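Local coordinates for protein type-2Ba cytolytic delta-endotoxin (Bacillus thuringiensis serovar israelensis, PDB 2RCI) that probably kills mosquito and other fly larvae by perforating the membranes of their midgut epithelial cells, at residues Glu12-Glu17 with Arg26-Phe31; Glu83-Val88 with Leu154-Glu159; Leu89-Asn94 with Thr188-Leu193; Ile122-Leu127 with Gln167-Ile172. All blocks are in the same frame, centred on the assembly; numbering follows the deposited sequence.

Interaction 1 (Glu12-Glu17 with Arg26-Phe31); sequences EIFYVE and RLTNTF
Glu-12 reaches out from strand 11-15 to the methyl group of Thr-28 on helix 21-31. The bond from CA to CB is directed at the helix, though CB itself stays clear of it, and the first contact comes at CG, 3.8 Å from Thr-28 CG2. With CG beside the backbone N (chi1 -63°) and the chain extended beyond it, the carboxylate is carried onto the same methyl. Glu-12 CD lies 3.4 Å from Thr-28 CG2. Glu-12 OE2 comes closer still to Thr-28 CG2, at 3.3 Å, and OE1 is the more distant oxygen. Phe-14, two residues along the strand, brings ring atom CZ obliquely to within 4.3 Å of Thr-28 OG1. That hydroxyl is already engaged by its own helix, hydrogen-bonded to Ala-24 O. Thr-28 also packs on Leu-139 and Ser-141 of strand 132-142, the parallel neighbour of strand 11-15, so it sits where helix layer and sheet meet. Chemically this is a carboxylate lying against a methyl: the pair is in van der Waals contact, and Thr-28 offers the acid no charge partner here.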
loop_
_atom_site.group_PDB
_atom_site.type_symbol
_atom_site.label_atom_id
_atom_site.label_comp_id
_atom_site.label_asym_id
_atom_site.label_seq_id
_atom_site.Cartn_x
_atom_site.Cartn_y
_atom_site.Cartn_z
ATOM N N GLU A 12 6.254 2.297 5.548
ATOM C CA GLU A 12 5.598 1.669 6.697
ATOM C C GLU A 12 4.781 2.679 7.476
ATOM O O GLU A 12 5.263 3.768 7.822
ATOM C CB GLU A 12 6.631 1.015 7.597
ATOM C CG GLU A 12 7.428 -0.144 6.929
ATOM C CD GLU A 12 8.605 -0.589 7.786
ATOM O OE1 GLU A 12 8.673 -0.156 8.948
ATOM O OE2 GLU A 12 9.435 -1.393 7.315
ATOM N N ILE A 13 3.537 2.316 7.775
ATOM C CA ILE A 13 2.643 3.208 8.504
ATOM C C ILE A 13 2.042 2.416 9.673
ATOM O O ILE A 13 1.249 1.476 9.478
ATOM C CB ILE A 13 1.563 3.798 7.573
ATOM C CG1 ILE A 13 2.215 4.678 6.503
ATOM C CG2 ILE A 13 0.508 4.618 8.349
ATOM C CD1 ILE A 13 1.570 4.519 5.201
ATOM N N PHE A 14 2.450 2.793 10.880
ATOM C CA PHE A 14 2.068 2.072 12.074
ATOM C C PHE A 14 0.907 2.856 12.662
ATOM O O PHE A 14 1.014 4.079 12.885
ATOM C CB PHE A 14 3.242 1.988 13.078
ATOM C CG PHE A 14 4.418 1.127 12.626
ATOM C CD1 PHE A 14 4.662 -0.096 13.219
ATOM C CD2 PHE A 14 5.331 1.601 11.678
ATOM C CE1 PHE A 14 5.766 -0.893 12.835
ATOM C CE2 PHE A 14 6.431 0.817 11.269
ATOM C CZ PHE A 14 6.639 -0.429 11.854
ATOM N N TYR A 15 -0.228 2.195 12.813
ATOM C CA TYR A 15 -1.321 2.750 13.581
ATOM C C TYR A 15 -1.631 1.731 14.682
ATOM O O TYR A 15 -2.588 0.968 14.599
ATOM C CB TYR A 15 -2.520 3.044 12.677
ATOM C CG TYR A 15 -3.541 3.949 13.316
ATOM C CD1 TYR A 15 -3.473 5.334 13.145
ATOM C CD2 TYR A 15 -4.605 3.422 14.068
ATOM C CE1 TYR A 15 -4.422 6.179 13.734
ATOM C CE2 TYR A 15 -5.550 4.268 14.666
ATOM C CZ TYR A 15 -5.456 5.631 14.505
ATOM O OH TYR A 15 -6.405 6.488 15.098
ATOM N N VAL A 16 -0.772 1.709 15.707
ATOM C CA VAL A 16 -0.881 0.727 16.804
ATOM C C VAL A 16 -0.537 1.410 18.140
ATOM O O VAL A 16 0.159 2.441 18.157
ATOM C CB VAL A 16 0.081 -0.519 16.594
ATOM C CG1 VAL A 16 -0.152 -1.200 15.220
ATOM C CG2 VAL A 16 1.560 -0.099 16.715
ATOM N N GLU A 17 -1.013 0.837 19.245
ATOM C CA GLU A 17 -0.568 1.250 20.582
ATOM C C GLU A 17 0.903 0.868 20.785
ATOM O O GLU A 17 1.352 -0.143 20.272
ATOM C CB GLU A 17 -1.431 0.572 21.658
ATOM C CG GLU A 17 -2.911 0.957 21.644
ATOM C CD GLU A 17 -3.687 0.257 22.770
ATOM O OE1 GLU A 17 -3.373 0.502 23.958
ATOM O OE2 GLU A 17 -4.593 -0.536 22.471
ATOM N N ARG A 26 7.640 -7.210 13.979
ATOM C CA ARG A 26 7.863 -8.612 13.611
ATOM C C ARG A 26 7.156 -8.909 12.275
ATOM O O ARG A 26 7.771 -9.431 11.321
ATOM C CB ARG A 26 7.335 -9.564 14.702
ATOM C CG ARG A 26 7.589 -11.045 14.336
ATOM C CD ARG A 26 7.138 -12.008 15.383
ATOM N NE ARG A 26 5.687 -12.112 15.504
ATOM C CZ ARG A 26 4.987 -11.595 16.504
ATOM N NH1 ARG A 26 5.594 -10.912 17.482
ATOM N NH2 ARG A 26 3.678 -11.765 16.537
ATOM N N LEU A 27 5.871 -8.538 12.220
ATOM C CA LEU A 27 5.021 -8.836 11.052
ATOM C C LEU A 27 5.435 -8.053 9.804
ATOM O O LEU A 27 5.432 -8.586 8.713
ATOM C CB LEU A 27 3.541 -8.667 11.385
ATOM C CG LEU A 27 2.974 -9.587 12.495
ATOM C CD1 LEU A 27 1.547 -9.195 12.909
ATOM C CD2 LEU A 27 3.027 -11.092 12.116
ATOM N N THR A 28 5.811 -6.792 9.981
ATOM C CA THR A 28 6.366 -5.980 8.899
ATOM C C THR A 28 7.658 -6.629 8.375
ATOM O O THR A 28 7.828 -6.794 7.168
ATOM C CB THR A 28 6.584 -4.535 9.401
ATOM O OG1 THR A 28 5.306 -3.980 9.747
ATOM C CG2 THR A 28 7.271 -3.652 8.333
ATOM N N ASN A 29 8.554 -7.032 9.286
ATOM C CA ASN A 29 9.771 -7.759 8.889
ATOM C C ASN A 29 9.473 -9.017 8.070
ATOM O O ASN A 29 10.156 -9.305 7.088
ATOM C CB ASN A 29 10.619 -8.149 10.115
ATOM C CG ASN A 29 11.434 -6.995 10.663
ATOM O OD1 ASN A 29 11.520 -5.928 10.052
ATOM N ND2 ASN A 29 12.062 -7.211 11.822
ATOM N N THR A 30 8.442 -9.747 8.483
ATOM C CA THR A 30 8.076 -11.026 7.865
ATOM C C THR A 30 7.662 -10.823 6.401
ATOM O O THR A 30 8.047 -11.599 5.526
ATOM C CB THR A 30 6.974 -11.730 8.679
ATOM O OG1 THR A 30 7.474 -12.005 9.991
ATOM C CG2 THR A 30 6.574 -13.054 8.043
ATOM N N PHE A 31 6.913 -9.753 6.143
ATOM C CA PHE A 31 6.496 -9.432 4.778
ATOM C C PHE A 31 7.541 -8.873 3.825
ATOM O O PHE A 31 7.297 -8.829 2.621
ATOM C CB PHE A 31 5.204 -8.618 4.761
ATOM C CG PHE A 31 4.019 -9.436 5.083
ATOM C CD1 PHE A 31 3.512 -9.468 6.377
ATOM C CD2 PHE A 31 3.450 -10.261 4.103
ATOM C CE1 PHE A 31 2.428 -10.295 6.683
ATOM C CE2 PHE A 31 2.387 -11.073 4.392
ATOM C CZ PHE A 31 1.857 -11.091 5.678
#

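Interaction 2 (Glu83-Val88 with Leu154-Glu159); sequences EIIRSV and LPIAFE
Ile-85 and Ile-156 meet methyl to methyl, their side chains crossing at about a right angle. Ile-85 CD1 lies 3.8 Å from Ile-156 CD1, and the same Ile-156 methyl also reaches Ile-85 CG1 at 4.1 Å, so it lies against both carbons of the longer branch. The other branch of Ile-85 serves a different neighbour: chi1 of -66° leaves CG2 anti to the backbone N, and this methyl meets Leu-154 CD2 at 3.9 Å, the two side chains running past one another at a slant. One isoleucine thus spans two residues that point to the same side of strand 154-159. This is helix-on-sheet packing in the alpha/beta fold of the cyt toxins, with helix 74-89 laid over the central sheet; the axes of 83-88 and 154-159 pass 11.1 Å apart, their directions 140° apart. Helix 96-110 closes in on Ile-85 as well, through Val-102 and Ile-106. A turn further on, Val-88 CG1 stands 4.4 Å from Leu-154 CD1, a looser touch. The other flank of the helix is charged: Arg-86 grips Glu-83 side-on, NE to OE1 at 3.0 Å, and NH2 to OE2 at 3.1 Å, the latter in the guanidinium plane. Both oxygens are met on their syn sides, and Trp-99 adds a cation-pi contact to the arginine.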
loop_
_atom_site.group_PDB
_atom_site.type_symbol
_atom_site.label_atom_id
_atom_site.label_comp_id
_atom_site.label_asym_id
_atom_site.label_seq_id
_atom_site.Cartn_x
_atom_site.Cartn_y
_atom_site.Cartn_z
ATOM N N GLU A 83 -11.768 3.470 -1.196
ATOM C CA GLU A 83 -12.904 2.561 -1.106
ATOM C C GLU A 83 -12.464 1.112 -1.322
ATOM O O GLU A 83 -12.982 0.202 -0.672
ATOM C CB GLU A 83 -14.026 2.956 -2.078
ATOM C CG GLU A 83 -14.739 4.281 -1.666
ATOM C CD GLU A 83 -15.100 4.351 -0.165
ATOM O OE1 GLU A 83 -15.795 3.440 0.329
ATOM O OE2 GLU A 83 -14.671 5.298 0.523
ATOM N N ILE A 84 -11.488 0.914 -2.203
ATOM C CA ILE A 84 -10.982 -0.451 -2.429
ATOM C C ILE A 84 -10.305 -0.966 -1.141
ATOM O O ILE A 84 -10.553 -2.103 -0.712
ATOM C CB ILE A 84 -10.019 -0.525 -3.615
ATOM C CG1 ILE A 84 -10.774 -0.253 -4.912
ATOM C CG2 ILE A 84 -9.367 -1.931 -3.716
ATOM C CD1 ILE A 84 -9.852 0.002 -6.117
ATOM N N ILE A 85 -9.493 -0.112 -0.522
ATOM C CA ILE A 85 -8.846 -0.455 0.749
ATOM C C ILE A 85 -9.878 -0.780 1.835
ATOM O O ILE A 85 -9.722 -1.764 2.569
ATOM C CB ILE A 85 -7.823 0.614 1.184
ATOM C CG1 ILE A 85 -6.649 0.642 0.165
ATOM C CG2 ILE A 85 -7.334 0.337 2.636
ATOM C CD1 ILE A 85 -5.696 1.783 0.345
ATOM N N ARG A 86 -10.933 0.036 1.943
ATOM C CA ARG A 86 -12.063 -0.290 2.831
ATOM C C ARG A 86 -12.549 -1.755 2.630
ATOM O O ARG A 86 -12.702 -2.516 3.602
ATOM C CB ARG A 86 -13.217 0.699 2.646
ATOM C CG ARG A 86 -14.308 0.611 3.768
ATOM C CD ARG A 86 -15.406 1.634 3.561
ATOM N NE ARG A 86 -14.928 2.964 3.175
ATOM C CZ ARG A 86 -14.657 3.953 4.024
ATOM N NH1 ARG A 86 -14.798 3.776 5.339
ATOM N NH2 ARG A 86 -14.230 5.120 3.557
ATOM N N SER A 87 -12.723 -2.152 1.370
ATOM C CA SER A 87 -13.151 -3.518 1.045
ATOM C C SER A 87 -12.108 -4.566 1.437
ATOM O O SER A 87 -12.444 -5.583 2.064
ATOM C CB SER A 87 -13.537 -3.630 -0.435
ATOM O OG SER A 87 -13.992 -4.952 -0.727
ATOM N N VAL A 88 -10.847 -4.305 1.113
ATOM C CA VAL A 88 -9.787 -5.308 1.276
ATOM C C VAL A 88 -9.465 -5.552 2.756
ATOM O O VAL A 88 -8.999 -6.622 3.131
ATOM C CB VAL A 88 -8.519 -4.945 0.470
ATOM C CG1 VAL A 88 -7.437 -5.982 0.667
ATOM C CG2 VAL A 88 -8.834 -4.884 -1.039
ATOM N N LEU A 154 -1.602 -4.961 6.569
ATOM C CA LEU A 154 -2.068 -4.737 5.204
ATOM C C LEU A 154 -0.906 -4.243 4.315
ATOM O O LEU A 154 -0.647 -3.024 4.247
ATOM C CB LEU A 154 -3.239 -3.734 5.228
ATOM C CG LEU A 154 -3.845 -3.215 3.910
ATOM C CD1 LEU A 154 -3.997 -4.288 2.836
ATOM C CD2 LEU A 154 -5.229 -2.573 4.240
ATOM N N PRO A 155 -0.159 -5.181 3.696
ATOM C CA PRO A 155 0.819 -4.826 2.665
ATOM C C PRO A 155 0.070 -4.462 1.399
ATOM O O PRO A 155 -0.864 -5.175 1.013
ATOM C CB PRO A 155 1.589 -6.140 2.435
ATOM C CG PRO A 155 1.272 -6.982 3.626
ATOM C CD PRO A 155 -0.126 -6.635 3.973
ATOM N N ILE A 156 0.460 -3.351 0.788
ATOM C CA ILE A 156 -0.144 -2.924 -0.485
ATOM C C ILE A 156 0.959 -2.596 -1.474
ATOM O O ILE A 156 1.842 -1.806 -1.149
ATOM C CB ILE A 156 -1.002 -1.667 -0.336
ATOM C CG1 ILE A 156 -2.090 -1.832 0.720
ATOM C CG2 ILE A 156 -1.598 -1.259 -1.723
ATOM C CD1 ILE A 156 -2.826 -0.560 1.041
ATOM N N ALA A 157 0.919 -3.186 -2.677
ATOM C CA ALA A 157 1.826 -2.764 -3.764
ATOM C C ALA A 157 1.058 -2.252 -4.980
ATOM O O ALA A 157 0.068 -2.868 -5.401
ATOM C CB ALA A 157 2.761 -3.899 -4.183
ATOM N N PHE A 158 1.503 -1.132 -5.551
ATOM C CA PHE A 158 0.914 -0.680 -6.803
ATOM C C PHE A 158 1.941 -0.760 -7.938
ATOM O O PHE A 158 3.117 -0.506 -7.724
ATOM C CB PHE A 158 0.469 0.782 -6.700
ATOM C CG PHE A 158 -0.557 1.031 -5.636
ATOM C CD1 PHE A 158 -1.886 0.724 -5.875
ATOM C CD2 PHE A 158 -0.183 1.562 -4.404
ATOM C CE1 PHE A 158 -2.874 0.981 -4.901
ATOM C CE2 PHE A 158 -1.149 1.827 -3.425
ATOM C CZ PHE A 158 -2.490 1.496 -3.664
ATOM N N GLU A 159 1.475 -1.122 -9.128
ATOM C CA GLU A 159 2.263 -0.973 -10.358
ATOM C C GLU A 159 1.556 0.124 -11.120
ATOM O O GLU A 159 0.402 -0.051 -11.543
ATOM C CB GLU A 159 2.219 -2.262 -11.195
ATOM C CG GLU A 159 2.489 -3.511 -10.415
ATOM C CD GLU A 159 2.688 -4.746 -11.318
ATOM O OE1 GLU A 159 2.670 -4.604 -12.570
ATOM O OE2 GLU A 159 2.885 -5.832 -10.756
#

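Interaction 3 (Leu89-Asn94 with Thr188-Leu193); sequences LGLVIN and TVVQAL
Thr-188 of strand 177-192 presses against the backbone of Leu-89 where helix 74-89 runs out, at the seam between one helix layer and the central sheet of this alpha/beta fold. The tight part is here. Thr-188 OG1 comes within 3.3 Å of Leu-89 CA because it is hydrogen-bonded to the carbonyl oxygen of Val-88, one residue back. The rotation that places OG1 for this bond (chi1 -54°) sets the methyl anti to the backbone N and beside the next carbonyl oxygen, CG2 lying 3.5 Å from Leu-89 O. That oxygen has its own donor in Thr-60 OG1. The bond from CA to CB of Leu-89 turns away from the strand, and its side chain packs on Phe-98, Trp-99 and Leu-154; still, Leu-89 CD2 stays 4.2 Å from Thr-188 CG2. Gly-90 then leaves the helix with positive phi (56°), and the chain swings out to the looser, partly exposed side. There Leu-91 and Val-190 run alongside one another, pointing contrary ways, and Leu-91 also touches Ala-152 of the adjacent strand 150-162. Between the two side chains the contact comes down to one pair of methyls, Leu-91 CD1 and Val-190 CG1, 3.8 Å apart.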
loop_
_atom_site.group_PDB
_atom_site.type_symbol
_atom_site.label_atom_id
_atom_site.label_comp_id
_atom_site.label_asym_id
_atom_site.label_seq_id
_atom_site.Cartn_x
_atom_site.Cartn_y
_atom_site.Cartn_z
ATOM N N LEU A 89 -9.717 -4.540 3.586
ATOM C CA LEU A 89 -9.440 -4.610 5.008
ATOM C C LEU A 89 -10.239 -5.718 5.678
ATOM O O LEU A 89 -9.730 -6.393 6.581
ATOM C CB LEU A 89 -9.778 -3.265 5.671
ATOM C CG LEU A 89 -8.590 -2.362 5.976
ATOM C CD1 LEU A 89 -9.131 -0.961 6.370
ATOM C CD2 LEU A 89 -7.667 -2.933 7.080
ATOM N N GLY A 90 -11.480 -5.907 5.214
ATOM C CA GLY A 90 -12.404 -6.910 5.781
ATOM C C GLY A 90 -12.658 -6.766 7.276
ATOM O O GLY A 90 -13.018 -7.739 7.947
ATOM N N LEU A 91 -12.419 -5.559 7.789
ATOM C CA LEU A 91 -12.649 -5.140 9.164
ATOM C C LEU A 91 -13.189 -3.737 8.997
ATOM O O LEU A 91 -12.760 -3.029 8.094
ATOM C CB LEU A 91 -11.331 -5.025 9.946
ATOM C CG LEU A 91 -10.483 -6.279 10.094
ATOM C CD1 LEU A 91 -9.066 -5.872 10.469
ATOM C CD2 LEU A 91 -11.097 -7.141 11.145
ATOM N N VAL A 92 -14.097 -3.330 9.872
ATOM C CA VAL A 92 -14.592 -1.939 9.891
ATOM C C VAL A 92 -13.838 -1.127 10.948
ATOM O O VAL A 92 -13.975 -1.378 12.162
ATOM C CB VAL A 92 -16.095 -1.897 10.168
ATOM C CG1 VAL A 92 -16.595 -0.458 10.432
ATOM C CG2 VAL A 92 -16.859 -2.550 9.011
ATOM N N ILE A 93 -13.026 -0.175 10.487
ATOM C CA ILE A 93 -12.308 0.717 11.392
ATOM C C ILE A 93 -13.004 2.082 11.337
ATOM O O ILE A 93 -13.012 2.752 10.296
ATOM C CB ILE A 93 -10.803 0.900 11.037
ATOM C CG1 ILE A 93 -10.084 -0.442 10.745
ATOM C CG2 ILE A 93 -10.074 1.750 12.132
ATOM C CD1 ILE A 93 -10.232 -1.517 11.811
ATOM N N ASN A 94 -13.597 2.464 12.456
ATOM C CA ASN A 94 -14.398 3.687 12.568
ATOM C C ASN A 94 -13.555 4.976 12.663
ATOM O O ASN A 94 -14.034 6.053 12.285
ATOM C CB ASN A 94 -15.403 3.562 13.744
ATOM C CG ASN A 94 -16.504 2.530 13.473
ATOM O OD1 ASN A 94 -16.619 1.502 14.162
ATOM N ND2 ASN A 94 -17.275 2.769 12.437
ATOM N N THR A 188 -5.027 -8.438 3.586
ATOM C CA THR A 188 -5.082 -8.103 5.002
ATOM C C THR A 188 -5.001 -9.404 5.764
ATOM O O THR A 188 -5.793 -10.323 5.504
ATOM C CB THR A 188 -6.392 -7.394 5.384
ATOM O OG1 THR A 188 -6.585 -6.253 4.533
ATOM C CG2 THR A 188 -6.325 -6.941 6.806
ATOM N N VAL A 189 -4.039 -9.482 6.684
ATOM C CA VAL A 189 -3.935 -10.620 7.593
ATOM C C VAL A 189 -4.112 -10.134 9.039
ATOM O O VAL A 189 -3.511 -9.125 9.456
ATOM C CB VAL A 189 -2.594 -11.404 7.383
ATOM C CG1 VAL A 189 -1.396 -10.512 7.684
ATOM C CG2 VAL A 189 -2.544 -12.668 8.300
ATOM N N VAL A 190 -4.967 -10.819 9.792
ATOM C CA VAL A 190 -5.102 -10.514 11.205
ATOM C C VAL A 190 -4.426 -11.628 12.012
ATOM O O VAL A 190 -4.527 -12.811 11.657
ATOM C CB VAL A 190 -6.572 -10.309 11.630
ATOM C CG1 VAL A 190 -7.181 -9.125 10.867
ATOM C CG2 VAL A 190 -7.426 -11.599 11.399
ATOM N N GLN A 191 -3.698 -11.236 13.053
ATOM C CA GLN A 191 -3.074 -12.189 13.968
ATOM C C GLN A 191 -3.484 -11.818 15.390
ATOM O O GLN A 191 -3.564 -10.607 15.729
ATOM C CB GLN A 191 -1.541 -12.161 13.848
ATOM C CG GLN A 191 -0.792 -13.162 14.776
ATOM C CD GLN A 191 0.714 -13.134 14.539
ATOM O OE1 GLN A 191 1.378 -12.131 14.813
ATOM N NE2 GLN A 191 1.262 -14.240 14.035
ATOM N N ALA A 192 -3.788 -12.836 16.201
ATOM C CA ALA A 192 -4.043 -12.606 17.630
ATOM C C ALA A 192 -2.912 -11.758 18.224
ATOM O O ALA A 192 -1.734 -11.953 17.921
ATOM C CB ALA A 192 -4.194 -13.936 18.413
ATOM N N LEU A 193 -3.290 -10.794 19.048
ATOM C CA LEU A 193 -2.339 -9.961 19.745
ATOM C C LEU A 193 -1.482 -10.819 20.665
ATOM O O LEU A 193 -1.977 -11.629 21.374
ATOM C CB LEU A 193 -3.023 -8.844 20.518
ATOM C CG LEU A 193 -3.660 -7.691 19.778
ATOM C CD1 LEU A 193 -4.466 -6.776 20.669
ATOM C CD2 LEU A 193 -2.706 -6.918 18.933
#

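Interaction 4 (Ile122-Leu127 with Gln167-Ile172); sequences IVWRNL and QQLLFI
Trp-124 NE1 gives its hydrogen bond to Val-117 O, which helps fix the rotation of the indole and directs its six-membered ring toward Leu-169 and Leu-170. Leu-169 CD2 comes up at the ring edge, near its plane, 4.2 Å from Trp-124 CZ3. Leu-170 CD2 approaches CZ2 of the same Trp-124 obliquely, at 4.1 Å. The two leucines get there differently. The first bond of the Leu-169 side chain is directed at the strand, whereas that of Leu-170 starts off to one side, and CG beside the backbone N (chi1 -72°) brings CD2 in to the indole. Both lie in the type I turn from Leu-169 to Ile-172 at the end of the short helix 166-169, with Ile-172 N hydrogen-bonded to Leu-169 O at 3.1 Å. From its own strand the indole receives Ile-122 CD1, 3.5 Å above the Trp-124 ring plane and offset toward the rim. Lys-166 makes a cation-pi contact with it, and the ring of Tyr-134 meets it with the planes at about 50°. Strand 122-127 pairs antiparallel with strand 132-142, so the tryptophan joins this part of the sheet to the turn leading toward strand 177-192. Across the two segments the chemistry is wholly apolar, leucine methyls against the six-membered ring of the indole, one of them at its edge, while the indole N-H is satisfied by a third part of the chain.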
loop_
_atom_site.group_PDB
_atom_site.type_symbol
_atom_site.label_atom_id
_atom_site.label_comp_id
_atom_site.label_asym_id
_atom_site.label_seq_id
_atom_site.Cartn_x
_atom_site.Cartn_y
_atom_site.Cartn_z
ATOM N N ILE A 122 9.758 3.390 -3.445
ATOM C CA ILE A 122 9.361 3.682 -4.826
ATOM C C ILE A 122 10.435 3.134 -5.760
ATOM O O ILE A 122 11.621 3.283 -5.476
ATOM C CB ILE A 122 9.141 5.208 -5.054
ATOM C CG1 ILE A 122 8.515 5.470 -6.431
ATOM C CG2 ILE A 122 10.457 5.975 -4.878
ATOM C CD1 ILE A 122 7.758 6.846 -6.534
ATOM N N VAL A 123 10.015 2.522 -6.863
ATOM C CA VAL A 123 10.967 1.892 -7.789
ATOM C C VAL A 123 10.654 2.429 -9.180
ATOM O O VAL A 123 9.616 2.107 -9.770
ATOM C CB VAL A 123 10.839 0.339 -7.783
ATOM C CG1 VAL A 123 11.885 -0.300 -8.709
ATOM C CG2 VAL A 123 10.947 -0.226 -6.390
ATOM N N TRP A 124 11.536 3.269 -9.713
ATOM C CA TRP A 124 11.292 3.794 -11.061
ATOM C C TRP A 124 11.600 2.698 -12.088
ATOM O O TRP A 124 12.582 1.973 -11.926
ATOM C CB TRP A 124 12.127 5.059 -11.319
ATOM C CG TRP A 124 11.778 6.182 -10.340
ATOM C CD1 TRP A 124 12.518 6.617 -9.277
ATOM C CD2 TRP A 124 10.553 6.945 -10.322
ATOM N NE1 TRP A 124 11.831 7.624 -8.602
ATOM C CE2 TRP A 124 10.630 7.836 -9.225
ATOM C CE3 TRP A 124 9.400 6.951 -11.125
ATOM C CZ2 TRP A 124 9.600 8.753 -8.923
ATOM C CZ3 TRP A 124 8.361 7.864 -10.817
ATOM C CH2 TRP A 124 8.486 8.749 -9.723
ATOM N N ARG A 125 10.748 2.574 -13.110
ATOM C CA ARG A 125 10.907 1.573 -14.176
ATOM C C ARG A 125 11.060 2.316 -15.516
ATOM O O ARG A 125 12.103 2.917 -15.760
ATOM C CB ARG A 125 9.707 0.613 -14.208
ATOM C CG ARG A 125 9.461 -0.165 -12.902
ATOM C CD ARG A 125 8.942 -1.579 -13.174
ATOM N NE ARG A 125 7.689 -1.617 -13.934
ATOM N N ASN A 126 10.021 2.342 -16.349
ATOM C CA ASN A 126 10.073 3.105 -17.624
ATOM C C ASN A 126 10.041 4.624 -17.386
ATOM O O ASN A 126 9.250 5.136 -16.579
ATOM C CB ASN A 126 8.955 2.698 -18.594
ATOM C CG ASN A 126 9.158 3.259 -20.011
ATOM O OD1 ASN A 126 10.301 3.391 -20.516
ATOM N ND2 ASN A 126 8.049 3.554 -20.673
ATOM N N LEU A 127 10.931 5.337 -18.063
ATOM C CA LEU A 127 11.008 6.783 -17.882
ATOM C C LEU A 127 11.159 7.461 -19.240
ATOM O O LEU A 127 12.100 8.221 -19.448
ATOM C CB LEU A 127 12.174 7.147 -16.954
ATOM C CG LEU A 127 12.208 6.566 -15.534
ATOM C CD1 LEU A 127 13.540 6.831 -14.884
ATOM C CD2 LEU A 127 11.072 7.169 -14.684
ATOM N N GLN A 167 9.686 14.285 -15.089
ATOM C CA GLN A 167 9.917 15.628 -14.557
ATOM C C GLN A 167 8.649 16.369 -14.173
ATOM O O GLN A 167 8.648 17.107 -13.181
ATOM C CB GLN A 167 10.747 16.490 -15.523
ATOM C CG GLN A 167 12.191 16.011 -15.718
ATOM C CD GLN A 167 12.943 15.740 -14.425
ATOM O OE1 GLN A 167 13.428 14.625 -14.199
ATOM N NE2 GLN A 167 13.049 16.753 -13.572
ATOM N N GLN A 168 7.594 16.194 -14.971
ATOM C CA GLN A 168 6.286 16.772 -14.689
ATOM C C GLN A 168 5.577 15.953 -13.606
ATOM O O GLN A 168 4.935 16.530 -12.728
ATOM C CB GLN A 168 5.404 16.855 -15.953
ATOM C CG GLN A 168 5.718 18.066 -16.831
ATOM C CD GLN A 168 6.967 17.867 -17.660
ATOM O OE1 GLN A 168 7.118 16.844 -18.328
ATOM N NE2 GLN A 168 7.876 18.849 -17.622
ATOM N N LEU A 169 5.702 14.620 -13.674
ATOM C CA LEU A 169 5.059 13.753 -12.665
ATOM C C LEU A 169 5.524 14.089 -11.248
ATOM O O LEU A 169 4.743 13.957 -10.279
ATOM C CB LEU A 169 5.308 12.261 -12.956
ATOM C CG LEU A 169 4.393 11.297 -12.158
ATOM C CD1 LEU A 169 3.005 11.354 -12.695
ATOM C CD2 LEU A 169 4.946 9.858 -12.235
ATOM N N LEU A 170 6.785 14.510 -11.113
ATOM C CA LEU A 170 7.362 14.831 -9.809
ATOM C C LEU A 170 6.624 15.991 -9.136
ATOM O O LEU A 170 6.745 16.209 -7.920
ATOM C CB LEU A 170 8.863 15.170 -9.953
ATOM C CG LEU A 170 9.807 13.982 -10.252
ATOM C CD1 LEU A 170 11.270 14.484 -10.283
ATOM C CD2 LEU A 170 9.660 12.851 -9.238
ATOM N N PHE A 171 5.845 16.709 -9.934
ATOM C CA PHE A 171 5.069 17.846 -9.428
ATOM C C PHE A 171 3.553 17.750 -9.644
ATOM O O PHE A 171 2.814 18.735 -9.427
ATOM C CB PHE A 171 5.634 19.140 -10.011
ATOM C CG PHE A 171 6.998 19.459 -9.492
ATOM C CD1 PHE A 171 7.152 20.191 -8.324
ATOM C CD2 PHE A 171 8.133 18.950 -10.124
ATOM C CE1 PHE A 171 8.436 20.452 -7.800
ATOM C CE2 PHE A 171 9.424 19.211 -9.612
ATOM C CZ PHE A 171 9.562 19.965 -8.450
ATOM N N ILE A 172 3.087 16.579 -10.065
ATOM C CA ILE A 172 1.658 16.386 -10.298
ATOM C C ILE A 172 0.875 16.525 -8.972
ATOM O O ILE A 172 1.384 16.186 -7.899
ATOM C CB ILE A 172 1.350 15.032 -10.998
ATOM C CG1 ILE A 172 -0.015 15.108 -11.724
ATOM C CG2 ILE A 172 1.404 13.867 -10.027
ATOM C CD1 ILE A 172 -0.274 13.905 -12.720
#

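In the fold
Interaction 2 is the core contact, its centre about 6 Å from the chain centre and buried throughout; interactions 1, 3 and 4 lie farther out and are only partly buried. All four reach the same sheet. Interactions 2 and 3 are continuous: both use helix 74-89 or its exit, their strands 150-162 and 177-192 are neighbours, Val-88 O accepts from Thr-188 OG1, and Leu-154 touches both Thr-188 and Leu-89. Interaction 1 belongs to helix 21-31, whose Phe-31 touches Pro-155 and Val-189. Interaction 4 stands apart, its centre about 32 Å from that of interaction 3. Aliphatic methyls dominate at the centre; toward the periphery a carboxylate, a hydroxyl and an indole enter.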